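PDB 2VLD: endonuclease NucS from Pyrococcus abyssi, which cleaves the 3' and 5' single-stranded ends of branched DNA structures, working as a homodimer that binds single-stranded DNA and interacts with PCNA. Local coordinates for residues 81-84 / 88-91; 172-177 / 189-194. The protein carries 2 engineered substitutions. All coordinates share one frame; numbering follows the deposited sequence.

Interaction 1: 81-84 / 88-91; sequences KVTF and SMIS. Engineered in segment 88-91: M89 (natural residue Ile).
K81 to F84 and S88 to S91 run antiparallel as the two arms of a β-hairpin, their N-to-C directions 155° apart and their axes 4.7 Å from each other at the closest point. K81 with S91 and T83 with M89 form hydrogen-bonded pairs; V82 with I90, between them, and F84 with S88, beyond T83 and M89, are non-hydrogen-bonded pairs. Each hydrogen-bonded pair exchanges two bonds: K81 N reaches S91 O at 3.1 Å and S91 N returns to K81 O, while T83 N bonds M89 O and M89 N bonds T83 O, each at 3.0 Å. The T83 N bond is the most bent of the four, with an N-H...O angle of 137°. Three CA-H...O contacts add to them, among them I90 CA to K81 O at 3.2 Å.

One face carries V82, F84, S88 and I90. With V82 CG1 anti to the backbone N (chi1 -166°), the CG2 branch meets I90 CD1 at 3.5 Å, the two side chains crossing obliquely; valine and isoleucine, branched at CB, are at ease in extended strands and pair their apolar ends on this less exposed face. S88 OG lies near F84 CD1, and a side chain as small as serine fits beside the bulky ring. On the other face T83 CG2 touches SE of M89, an engineered selenomethionine in place of isoleucine, at 3.7 Å. K81, on this more exposed face, has a long charged chain suited to solvent, though its NZ also makes a long, weak ion pair with E23.

Strand 98-104 pairs with the far edge of 87-92, bonding S88 to V102 and I90 to L100 through the backbone, and M89 rests on R99 and E101. The F84 ring packs on helix 12-25, against I15, K16 and L19.

Interaction 2: 172-177 / 189-194; sequences VLELKR and KRYVDS
V172 and E174 face Y191 and V192 where strand 170-175 packs against the helix that follows it, within the β-α-β unit of strand 170-175, helix 182-199 and strand 203-209. The short segments run nearly antiparallel, 166° apart, with axes 9.1 Å from each other. E174, L175 and K176 fit the E-X-K part of the PD-(D/E)XK nuclease signature, so this contact probably borders the active site of the C-terminal domain.

V172 makes the apolar half of the contact: its CG1 lies 4.2 Å from Y191 CB, and its CB is equally far from V192 CG2. Compact β-branched valines suit this close approach of strand and helix. Further along, E174 crosses Y191 at about a right angle. OE1 comes to the edge of the ring, 3.2 Å from CE1, with the carboxylate and ring planes 49° apart. The side chain of E174 leaves the backbone with CG anti to N (chi1 -176°) and bends at chi2, which carries its carboxylate to the tyrosine edge.

OE2 of E174 is met on its anti side by K176 NZ, in a salt bridge of 3.1 Å, and also takes a hydrogen bond from Q187. The hydroxyl of Y191 is hydrogen-bonded to E40 of the second subunit, which fixes the far end of the ring. An alanine in place of E174 would probably leave K176 and Q187 without their shared acceptor and open a gap at the edge of Y191.

OE1 of E174 also lies close to a carboxylate oxygen of D160. Two acidic groups brought together beside a lysine are consistent with the metal-binding centre of PD-(D/E)XK nucleases, set here on a valine-lined strand-helix interface close to the dimer partner.

How the interactions relate
The two interactions lie in different domains, their centres about 48 Å apart and their nearest atoms about 34 Å apart; they share no element and do not touch. Interaction 1 is a partly buried β-hairpin of the N-terminal PH-like domain, the region that binds single-stranded DNA; backbone hydrogen bonds carry it, and no other subunit reaches its segments. Interaction 2, in the nuclease domain, is buried and has no hydrogen bond across its segments: side-chain packing and a carboxylate at a ring edge join strand to helix, while its polar groups find partners around it, some in the second subunit. Charge sits at the exposed rim in the first and probably borders the active site in the second.

Interaction 1: 81-84 / 88-91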
loop_
_atom_site.group_PDB
_atom_site.type_symbol
_atom_site.label_atom_id
_atom_site.label_comp_id
_atom_site.label_asym_id
_atom_site.label_seq_id
_atom_site.Cartn_x
_atom_site.Cartn_y
_atom_site.Cartn_z
ATOM N N LYS A 81 -10.928 -11.907 7.602
ATOM C CA LYS A 81 -10.787 -11.988 9.065
ATOM C C LYS A 81 -9.326 -12.239 9.462
ATOM O O LYS A 81 -8.630 -13.018 8.814
ATOM C CB LYS A 81 -11.755 -13.051 9.623
ATOM C CG LYS A 81 -11.590 -13.439 11.099
ATOM C CD LYS A 81 -11.984 -12.328 12.072
ATOM C CE LYS A 81 -11.536 -12.667 13.493
ATOM N NZ LYS A 81 -11.823 -11.562 14.452
ATOM N N VAL A 82 -8.878 -11.566 10.523
ATOM C CA VAL A 82 -7.482 -11.600 10.953
ATOM C C VAL A 82 -7.267 -12.429 12.219
ATOM O O VAL A 82 -8.069 -12.370 13.152
ATOM C CB VAL A 82 -6.922 -10.181 11.182
ATOM C CG1 VAL A 82 -5.404 -10.218 11.293
ATOM C CG2 VAL A 82 -7.321 -9.250 10.044
ATOM N N THR A 83 -6.159 -13.166 12.247
ATOM C CA THR A 83 -5.872 -14.162 13.269
ATOM C C THR A 83 -4.377 -14.170 13.572
ATOM O O THR A 83 -3.579 -13.941 12.672
ATOM C CB THR A 83 -6.346 -15.546 12.767
ATOM O OG1 THR A 83 -7.693 -15.760 13.191
ATOM C CG2 THR A 83 -5.489 -16.678 13.289
ATOM N N PHE A 84 -3.999 -14.429 14.826
ATOM C CA PHE A 84 -2.582 -14.449 15.218
ATOM C C PHE A 84 -2.164 -15.647 16.099
ATOM O O PHE A 84 -2.896 -16.021 17.015
ATOM C CB PHE A 84 -2.210 -13.121 15.886
ATOM C CG PHE A 84 -0.780 -13.039 16.324
ATOM C CD1 PHE A 84 0.256 -13.182 15.408
ATOM C CD2 PHE A 84 -0.465 -12.817 17.651
ATOM C CE1 PHE A 84 1.584 -13.113 15.814
ATOM C CE2 PHE A 84 0.858 -12.744 18.068
ATOM C CZ PHE A 84 1.883 -12.894 17.147
ATOM N N SER A 88 0.482 -13.948 11.217
ATOM C CA SER A 88 -0.776 -13.264 10.986
ATOM C C SER A 88 -1.384 -13.938 9.766
ATOM O O SER A 88 -0.704 -14.101 8.745
ATOM C CB SER A 88 -0.572 -11.767 10.761
ATOM O OG SER A 88 0.004 -11.166 11.903
HETATM N N MSE A 89 -2.636 -14.375 9.893
HETATM C CA MSE A 89 -3.391 -14.896 8.767
HETATM C C MSE A 89 -4.588 -14.016 8.475
HETATM O O MSE A 89 -5.271 -13.540 9.383
HETATM C CB MSE A 89 -3.912 -16.311 9.027
HETATM C CG MSE A 89 -2.875 -17.394 9.252
HETATM SE SE MSE A 89 -2.972 -18.130 11.065
HETATM C CE MSE A 89 -4.186 -19.669 10.862
ATOM N N ILE A 90 -4.853 -13.818 7.196
ATOM C CA ILE A 90 -6.114 -13.246 6.786
ATOM C C ILE A 90 -6.792 -14.253 5.872
ATOM O O ILE A 90 -6.236 -14.645 4.839
ATOM C CB ILE A 90 -5.951 -11.789 6.210
ATOM C CG1 ILE A 90 -7.308 -11.123 5.992
ATOM C CG2 ILE A 90 -5.185 -11.766 4.945
ATOM C CD1 ILE A 90 -7.392 -9.663 6.551
ATOM N N SER A 91 -7.953 -14.724 6.312
ATOM C CA SER A 91 -8.730 -15.688 5.559
ATOM C C SER A 91 -10.013 -15.045 5.090
ATOM O O SER A 91 -10.741 -14.423 5.870
ATOM C CB SER A 91 -9.074 -16.927 6.398
ATOM O OG SER A 91 -7.928 -17.457 7.025
#

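Interaction 2: 172-177 / 189-194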
loop_
_atom_site.group_PDB
_atom_site.type_symbol
_atom_site.label_atom_id
_atom_site.label_comp_id
_atom_site.label_asym_id
_atom_site.label_seq_id
_atom_site.Cartn_x
_atom_site.Cartn_y
_atom_site.Cartn_z
ATOM N N VAL A 172 -3.677 33.909 -16.001
ATOM C CA VAL A 172 -3.991 32.674 -15.299
ATOM C C VAL A 172 -4.988 32.950 -14.174
ATOM O O VAL A 172 -4.757 33.836 -13.360
ATOM C CB VAL A 172 -2.702 32.074 -14.726
ATOM C CG1 VAL A 172 -3.000 30.984 -13.719
ATOM C CG2 VAL A 172 -1.889 31.531 -15.828
ATOM N N LEU A 173 -6.095 32.211 -14.140
ATOM C CA LEU A 173 -7.021 32.237 -12.990
ATOM C C LEU A 173 -6.963 30.932 -12.198
ATOM O O LEU A 173 -7.066 29.842 -12.762
ATOM C CB LEU A 173 -8.472 32.471 -13.416
ATOM C CG LEU A 173 -8.927 33.684 -14.219
ATOM C CD1 LEU A 173 -10.452 33.659 -14.333
ATOM C CD2 LEU A 173 -8.454 34.985 -13.599
ATOM N N GLU A 174 -6.785 31.054 -10.889
ATOM C CA GLU A 174 -6.926 29.950 -9.956
ATOM C C GLU A 174 -8.200 30.177 -9.139
ATOM O O GLU A 174 -8.291 31.154 -8.396
ATOM C CB GLU A 174 -5.698 29.888 -9.047
ATOM C CG GLU A 174 -5.660 28.719 -8.065
ATOM C CD GLU A 174 -5.453 27.367 -8.741
ATOM O OE1 GLU A 174 -5.330 27.310 -9.988
ATOM O OE2 GLU A 174 -5.424 26.347 -8.021
ATOM N N LEU A 175 -9.181 29.290 -9.295
ATOM C CA LEU A 175 -10.469 29.423 -8.599
ATOM C C LEU A 175 -10.563 28.516 -7.383
ATOM O O LEU A 175 -10.468 27.291 -7.485
ATOM C CB LEU A 175 -11.655 29.111 -9.522
ATOM C CG LEU A 175 -11.618 29.404 -11.019
ATOM C CD1 LEU A 175 -12.864 28.859 -11.668
ATOM C CD2 LEU A 175 -11.477 30.894 -11.291
ATOM N N LYS A 176 -10.757 29.126 -6.227
ATOM C CA LYS A 176 -11.107 28.383 -5.022
ATOM C C LYS A 176 -12.498 28.839 -4.591
ATOM O O LYS A 176 -12.911 29.954 -4.910
ATOM C CB LYS A 176 -10.054 28.589 -3.926
ATOM C CG LYS A 176 -8.681 27.982 -4.274
ATOM C CD LYS A 176 -8.505 26.559 -3.721
ATOM C CE LYS A 176 -7.880 25.595 -4.755
ATOM N NZ LYS A 176 -6.458 25.870 -5.162
ATOM N N ARG A 177 -13.235 27.969 -3.909
ATOM C CA ARG A 177 -14.604 28.294 -3.494
ATOM C C ARG A 177 -14.712 28.604 -1.999
ATOM O O ARG A 177 -15.758 29.060 -1.529
ATOM C CB ARG A 177 -15.571 27.171 -3.875
ATOM C CG ARG A 177 -15.223 25.841 -3.243
ATOM C CD ARG A 177 -16.442 24.953 -3.100
ATOM N NE ARG A 177 -16.033 23.571 -2.880
ATOM C CZ ARG A 177 -15.720 22.718 -3.851
ATOM N NH1 ARG A 177 -15.772 23.091 -5.127
ATOM N NH2 ARG A 177 -15.355 21.482 -3.544
ATOM N N LYS A 189 1.111 30.423 -8.266
ATOM C CA LYS A 189 2.465 30.881 -8.559
ATOM C C LYS A 189 3.172 29.928 -9.510
ATOM O O LYS A 189 3.725 30.357 -10.516
ATOM C CB LYS A 189 3.286 31.051 -7.277
ATOM C CG LYS A 189 4.703 31.538 -7.535
ATOM C CD LYS A 189 5.485 31.800 -6.252
ATOM C CE LYS A 189 6.996 31.908 -6.527
ATOM N NZ LYS A 189 7.327 32.901 -7.601
ATOM N N ARG A 190 3.133 28.636 -9.191
ATOM C CA ARG A 190 3.783 27.620 -10.009
ATOM C C ARG A 190 3.320 27.700 -11.462
ATOM O O ARG A 190 4.137 27.634 -12.381
ATOM C CB ARG A 190 3.522 26.232 -9.435
ATOM C CG ARG A 190 4.464 25.171 -9.959
ATOM C CD ARG A 190 4.282 23.848 -9.249
ATOM N NE ARG A 190 3.205 23.068 -9.844
ATOM C CZ ARG A 190 2.063 22.768 -9.229
ATOM N NH1 ARG A 190 1.841 23.173 -7.986
ATOM N NH2 ARG A 190 1.149 22.048 -9.857
ATOM N N TYR A 191 2.013 27.871 -11.657
ATOM C CA TYR A 191 1.426 27.973 -12.991
ATOM C C TYR A 191 1.937 29.207 -13.689
ATOM O O TYR A 191 2.342 29.140 -14.844
ATOM C CB TYR A 191 -0.107 28.006 -12.936
ATOM C CG TYR A 191 -0.741 26.855 -12.191
ATOM C CD1 TYR A 191 -1.887 27.054 -11.428
ATOM C CD2 TYR A 191 -0.198 25.568 -12.247
ATOM C CE1 TYR A 191 -2.479 26.012 -10.743
ATOM C CE2 TYR A 191 -0.781 24.510 -11.560
ATOM C CZ TYR A 191 -1.922 24.740 -10.811
ATOM O OH TYR A 191 -2.514 23.704 -10.123
ATOM N N VAL A 192 1.939 30.328 -12.970
ATOM C CA VAL A 192 2.390 31.604 -13.527
ATOM C C VAL A 192 3.863 31.530 -13.957
ATOM O O VAL A 192 4.192 31.834 -15.100
ATOM C CB VAL A 192 2.113 32.778 -12.548
ATOM C CG1 VAL A 192 2.765 34.065 -13.026
ATOM C CG2 VAL A 192 0.621 32.986 -12.383
ATOM N N ASP A 193 4.723 31.087 -13.043
ATOM C CA ASP A 193 6.147 30.925 -13.318
ATOM C C ASP A 193 6.403 30.029 -14.521
ATOM O O ASP A 193 7.206 30.374 -15.384
ATOM C CB ASP A 193 6.875 30.372 -12.093
ATOM C CG ASP A 193 7.005 31.392 -10.975
ATOM O OD1 ASP A 193 6.807 32.603 -11.230
ATOM O OD2 ASP A 193 7.312 30.979 -9.836
ATOM N N SER A 194 5.713 28.889 -14.575
ATOM C CA SER A 194 5.784 27.966 -15.711
ATOM C C SER A 194 5.500 28.694 -17.027
ATOM O O SER A 194 6.223 28.532 -18.006
ATOM C CB SER A 194 4.800 26.802 -15.503
ATOM O OG SER A 194 4.670 25.979 -16.654
#